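Local coordinates for VompD (Bartonella quintana, PDB 4LGO), which is a trimeric autotransporter adhesin of the outer membrane, probably mediating cell adhesion, and is represented here by its N-terminal domain 1, at residues Lys44-Lys56 with Val65-Arg77. Residues are numbered along the deposited sequence; the frame is centred on the assembly and turned at random.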
loop_
_atom_site.group_PDB
_atom_site.type_symbol
_atom_site.label_atom_id
_atom_site.label_comp_id
_atom_site.label_asym_id
_atom_site.label_seq_id
_atom_site.Cartn_x
_atom_site.Cartn_y
_atom_site.Cartn_z
ATOM N N LYS A 44 -12.693 6.699 11.428
ATOM C CA LYS A 44 -11.733 5.768 11.986
ATOM C C LYS A 44 -11.777 4.404 11.295
ATOM O O LYS A 44 -12.849 3.825 11.148
ATOM C CB LYS A 44 -12.013 5.561 13.453
ATOM C CG LYS A 44 -11.593 6.763 14.275
ATOM C CD LYS A 44 -11.873 6.534 15.748
ATOM C CE LYS A 44 -13.336 6.701 16.070
ATOM N NZ LYS A 44 -13.723 8.123 15.944
ATOM N N ALA A 45 -10.609 3.885 10.912
ATOM C CA ALA A 45 -10.524 2.557 10.276
ATOM C C ALA A 45 -10.723 1.481 11.346
ATOM O O ALA A 45 -11.252 0.419 11.056
ATOM C CB ALA A 45 -9.178 2.366 9.577
ATOM N N GLU A 46 -10.273 1.764 12.561
ATOM C CA GLU A 46 -10.376 0.830 13.681
ATOM C C GLU A 46 -11.244 1.461 14.770
ATOM O O GLU A 46 -10.845 2.458 15.368
ATOM C CB GLU A 46 -8.994 0.564 14.249
ATOM C CG GLU A 46 -8.207 -0.514 13.553
ATOM C CD GLU A 46 -7.149 -1.089 14.477
ATOM O OE1 GLU A 46 -6.406 -0.300 15.107
ATOM O OE2 GLU A 46 -7.070 -2.333 14.590
ATOM N N GLU A 47 -12.422 0.869 14.991
ATOM C CA GLU A 47 -13.473 1.366 15.922
ATOM C C GLU A 47 -13.054 2.276 17.075
ATOM O O GLU A 47 -13.590 3.386 17.230
ATOM C CB GLU A 47 -14.219 0.172 16.538
ATOM N N GLY A 48 -12.132 1.791 17.904
ATOM C CA GLY A 48 -11.762 2.490 19.141
ATOM C C GLY A 48 -10.451 3.259 19.098
ATOM O O GLY A 48 -10.051 3.848 20.101
ATOM N N ASN A 49 -9.799 3.264 17.932
ATOM C CA ASN A 49 -8.466 3.825 17.763
ATOM C C ASN A 49 -8.580 5.185 17.092
ATOM O O ASN A 49 -8.783 5.296 15.861
ATOM C CB ASN A 49 -7.600 2.879 16.910
ATOM C CG ASN A 49 -6.169 3.363 16.744
ATOM O OD1 ASN A 49 -5.817 4.454 17.175
ATOM N ND2 ASN A 49 -5.328 2.531 16.124
ATOM N N GLU A 50 -8.441 6.217 17.912
ATOM C CA GLU A 50 -8.486 7.603 17.457
ATOM C C GLU A 50 -7.412 7.933 16.428
ATOM O O GLU A 50 -7.598 8.834 15.594
ATOM C CB GLU A 50 -8.352 8.551 18.666
ATOM C CG GLU A 50 -8.966 9.921 18.431
ATOM C CD GLU A 50 -10.462 9.865 18.180
ATOM O OE1 GLU A 50 -11.128 8.901 18.652
ATOM O OE2 GLU A 50 -10.966 10.789 17.510
ATOM N N ASP A 51 -6.300 7.199 16.462
ATOM C CA ASP A 51 -5.198 7.434 15.544
ATOM C C ASP A 51 -5.337 6.658 14.213
ATOM O O ASP A 51 -4.387 6.594 13.449
ATOM C CB ASP A 51 -3.874 7.056 16.206
ATOM C CG ASP A 51 -3.589 7.872 17.463
ATOM O OD1 ASP A 51 -4.256 8.916 17.682
ATOM O OD2 ASP A 51 -2.703 7.454 18.232
ATOM N N SER A 52 -6.506 6.084 13.943
ATOM C CA SER A 52 -6.691 5.265 12.750
ATOM C C SER A 52 -7.535 5.914 11.628
ATOM O O SER A 52 -8.094 5.198 10.803
ATOM C CB SER A 52 -7.318 3.931 13.140
ATOM O OG SER A 52 -8.688 4.105 13.481
ATOM N N LYS A 53 -7.609 7.244 11.558
ATOM C CA LYS A 53 -8.365 7.901 10.465
ATOM C C LYS A 53 -7.467 7.965 9.231
ATOM O O LYS A 53 -6.460 8.678 9.234
ATOM C CB LYS A 53 -8.804 9.326 10.888
ATOM C CG LYS A 53 -9.646 9.326 12.148
ATOM C CD LYS A 53 -9.964 10.740 12.651
ATOM C CE LYS A 53 -10.469 10.665 14.084
ATOM N NZ LYS A 53 -10.928 12.003 14.546
ATOM N N ASN A 54 -7.807 7.189 8.200
ATOM C CA ASN A 54 -7.003 7.096 7.013
ATOM C C ASN A 54 -6.823 8.421 6.303
ATOM O O ASN A 54 -5.735 8.672 5.796
ATOM C CB ASN A 54 -7.605 6.108 6.005
ATOM C CG ASN A 54 -7.360 4.668 6.355
ATOM O OD1 ASN A 54 -6.378 4.329 6.989
ATOM N ND2 ASN A 54 -8.289 3.793 5.951
ATOM N N ILE A 55 -7.879 9.231 6.271
ATOM C CA ILE A 55 -7.833 10.574 5.710
ATOM C C ILE A 55 -7.638 11.564 6.856
ATOM O O ILE A 55 -8.464 11.654 7.773
ATOM C CB ILE A 55 -9.084 10.948 4.896
ATOM C CG1 ILE A 55 -9.412 9.871 3.865
ATOM C CG2 ILE A 55 -8.904 12.328 4.264
ATOM C CD1 ILE A 55 -8.384 9.686 2.772
ATOM N N LYS A 56 -6.497 12.246 6.811
ATOM C CA LYS A 56 -6.095 13.207 7.844
ATOM C C LYS A 56 -6.501 14.592 7.390
ATOM O O LYS A 56 -5.934 15.126 6.415
ATOM C CB LYS A 56 -4.585 13.162 8.048
ATOM C CG LYS A 56 -4.024 14.153 9.062
ATOM C CD LYS A 56 -2.492 14.134 9.024
ATOM C CE LYS A 56 -1.855 15.386 9.632
ATOM N NZ LYS A 56 -1.711 16.548 8.683
ATOM N N VAL A 65 -8.033 24.292 4.873
ATOM C CA VAL A 65 -8.411 22.950 5.279
ATOM C C VAL A 65 -7.474 22.018 4.520
ATOM O O VAL A 65 -7.494 21.988 3.278
ATOM C CB VAL A 65 -9.884 22.638 4.935
ATOM C CG1 VAL A 65 -10.294 21.289 5.500
ATOM C CG2 VAL A 65 -10.806 23.725 5.463
ATOM N N LYS A 66 -6.631 21.308 5.272
ATOM C CA LYS A 66 -5.554 20.487 4.712
ATOM C C LYS A 66 -5.931 19.011 4.732
ATOM O O LYS A 66 -6.381 18.510 5.750
ATOM C CB LYS A 66 -4.279 20.673 5.531
ATOM C CG LYS A 66 -3.817 22.125 5.611
ATOM C CD LYS A 66 -2.781 22.355 6.705
ATOM C CE LYS A 66 -1.571 21.478 6.544
ATOM N NZ LYS A 66 -0.541 21.709 7.605
ATOM N N PHE A 67 -5.730 18.347 3.594
ATOM C CA PHE A 67 -6.062 16.926 3.392
ATOM C C PHE A 67 -4.796 16.145 3.104
ATOM O O PHE A 67 -4.020 16.529 2.229
ATOM C CB PHE A 67 -6.997 16.734 2.188
ATOM C CG PHE A 67 -8.391 17.284 2.379
ATOM C CD1 PHE A 67 -8.639 18.648 2.232
ATOM C CD2 PHE A 67 -9.434 16.459 2.756
ATOM C CE1 PHE A 67 -9.907 19.156 2.423
ATOM C CE2 PHE A 67 -10.717 16.962 2.927
ATOM C CZ PHE A 67 -10.954 18.311 2.754
ATOM N N ASP A 68 -4.611 15.036 3.816
ATOM C CA ASP A 68 -3.458 14.161 3.629
ATOM C C ASP A 68 -3.878 12.758 3.984
ATOM O O ASP A 68 -5.011 12.524 4.423
ATOM C CB ASP A 68 -2.281 14.616 4.514
ATOM C CG ASP A 68 -0.906 14.096 4.027
ATOM O OD1 ASP A 68 -0.808 13.354 3.031
ATOM O OD2 ASP A 68 0.109 14.523 4.602
ATOM N N LEU A 69 -2.985 11.808 3.746
ATOM C CA LEU A 69 -3.126 10.474 4.321
ATOM C C LEU A 69 -2.491 10.445 5.689
ATOM O O LEU A 69 -1.509 11.133 5.952
ATOM C CB LEU A 69 -2.423 9.407 3.481
ATOM C CG LEU A 69 -3.043 9.147 2.112
ATOM C CD1 LEU A 69 -2.184 8.159 1.300
ATOM C CD2 LEU A 69 -4.487 8.661 2.214
ATOM N N ASN A 70 -3.085 9.649 6.555
ATOM C CA ASN A 70 -2.437 9.182 7.773
ATOM C C ASN A 70 -1.079 8.594 7.418
ATOM O O ASN A 70 -0.910 7.983 6.368
ATOM C CB ASN A 70 -3.365 8.144 8.453
ATOM C CG ASN A 70 -2.971 7.801 9.895
ATOM O OD1 ASN A 70 -1.790 7.620 10.230
ATOM N ND2 ASN A 70 -3.984 7.655 10.746
ATOM N N ASP A 71 -0.106 8.727 8.327
ATOM C CA ASP A 71 1.176 8.042 8.168
ATOM C C ASP A 71 1.012 6.516 8.031
ATOM O O ASP A 71 1.805 5.869 7.344
ATOM C CB ASP A 71 2.094 8.323 9.368
ATOM C CG ASP A 71 2.767 9.686 9.300
ATOM O OD1 ASP A 71 2.708 10.374 8.258
ATOM O OD2 ASP A 71 3.356 10.070 10.324
ATOM N N ILE A 72 -0.008 5.986 8.698
ATOM C CA ILE A 72 -0.387 4.565 8.654
ATOM C C ILE A 72 -1.775 4.493 8.043
ATOM O O ILE A 72 -2.723 5.042 8.582
ATOM C CB ILE A 72 -0.380 3.927 10.081
ATOM C CG1 ILE A 72 0.996 4.094 10.729
ATOM C CG2 ILE A 72 -0.793 2.458 10.063
ATOM C CD1 ILE A 72 1.036 3.677 12.185
ATOM N N ILE A 73 -1.892 3.838 6.885
ATOM C CA ILE A 73 -3.197 3.594 6.294
ATOM C C ILE A 73 -3.577 2.123 6.413
ATOM O O ILE A 73 -2.716 1.238 6.345
ATOM C CB ILE A 73 -3.314 4.087 4.826
ATOM C CG1 ILE A 73 -2.288 3.416 3.878
ATOM C CG2 ILE A 73 -3.209 5.613 4.780
ATOM C CD1 ILE A 73 -2.560 3.677 2.407
ATOM N N ARG A 74 -4.868 1.902 6.629
ATOM C CA ARG A 74 -5.453 0.588 6.866
ATOM C C ARG A 74 -6.491 0.331 5.775
ATOM O O ARG A 74 -7.520 1.035 5.669
ATOM C CB ARG A 74 -6.056 0.525 8.303
ATOM C CG ARG A 74 -5.022 0.461 9.413
ATOM C CD ARG A 74 -5.655 0.757 10.778
ATOM N NE ARG A 74 -4.686 0.652 11.880
ATOM C CZ ARG A 74 -3.913 1.643 12.333
ATOM N NH1 ARG A 74 -3.984 2.857 11.831
ATOM N NH2 ARG A 74 -3.077 1.408 13.359
ATOM N N VAL A 75 -6.214 -0.675 4.953
ATOM C CA VAL A 75 -7.067 -1.013 3.818
ATOM C C VAL A 75 -7.205 -2.532 3.757
ATOM O O VAL A 75 -6.609 -3.262 4.557
ATOM C CB VAL A 75 -6.477 -0.467 2.472
ATOM C CG1 VAL A 75 -6.340 1.066 2.520
ATOM C CG2 VAL A 75 -5.148 -1.124 2.139
ATOM N N LYS A 76 -7.998 -3.037 2.801
ATOM C CA LYS A 76 -8.008 -4.478 2.598
ATOM C C LYS A 76 -7.194 -4.872 1.381
ATOM O O LYS A 76 -6.660 -5.977 1.352
ATOM C CB LYS A 76 -9.433 -4.960 2.459
ATOM C CG LYS A 76 -10.259 -4.589 3.706
ATOM C CD LYS A 76 -10.852 -5.746 4.357
ATOM C CE LYS A 76 -11.695 -5.360 5.574
ATOM N NZ LYS A 76 -12.890 -6.239 5.570
ATOM N N ARG A 77 -7.099 -3.974 0.389
ATOM C CA ARG A 77 -6.364 -4.300 -0.841
ATOM C C ARG A 77 -5.692 -3.063 -1.417
ATOM O O ARG A 77 -6.284 -1.992 -1.419
ATOM C CB ARG A 77 -7.306 -4.805 -1.923
ATOM C CG ARG A 77 -8.123 -6.055 -1.620
ATOM C CD ARG A 77 -7.438 -7.303 -2.139
ATOM N NE ARG A 77 -7.563 -7.412 -3.592
ATOM C CZ ARG A 77 -6.619 -7.099 -4.478
ATOM N NH1 ARG A 77 -5.411 -6.662 -4.109
ATOM N NH2 ARG A 77 -6.872 -7.248 -5.768
HETATM O O HOH W 1 -2.161 4.705 13.270
HETATM O O HOH W 2 -5.206 4.284 9.691
HETATM O O HOH W 3 0.314 15.554 6.936
#
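I55 and K56 pair with L69 and D68 in the antiparallel hairpin of strands 55-59 and 64-69, K56 and D68 being the hydrogen-bonded pair (K56 N to D68 O 2.8 Å), and the ladder ends where N70 N reaches N54 O. K56 NZ reaches D68 OD2 through a water, the charged atoms not touching. From there asparagines take over. The N54 side-chain amide pairs with both N-H and C=O of R74, as a neighbouring strand's backbone might: OD1 accepts from R74 N at 2.9 Å while ND2 donates to R74 O. N70 works on the loop: CG anti to the backbone N (chi1 -167°) carries its amide to the two consecutive type I turns, E46-N49 and N49-S52, where ND2 donates to D51 O (2.9 Å) and K53 O (3.1 Å), both from above the carbonyl plane; its OD1 takes I72 N, closing an Asx turn. The R74 chain, extended from CG to NE, passes alongside A45, whose CB touches R74 CB. S52 CB and N49 ND2 lie over one face of the guanidinium, I72 CG2 over the opposite face, 3.5 Å from the plane and displaced toward its rim. E46 OE1 sits 3.8 Å from R74 NE, a long salt bridge with no N-H aimed at it, and takes a nearly straight bond from N49 ND2. Two waters at the guanidinium edge link R74 NH1 to D51 O and N54 OD1. Residues 65-67 and 72-74 continue as a parallel ladder with a strand of the second subunit, giving the intertwined trimer of this adhesin domain; N54 ND2 also bonds D68 OD1 of the third. Neutral amides thus hold most of the loop, while R74 seems placed largely by packing and water, its one carboxylate partner here being distant and well out of plane.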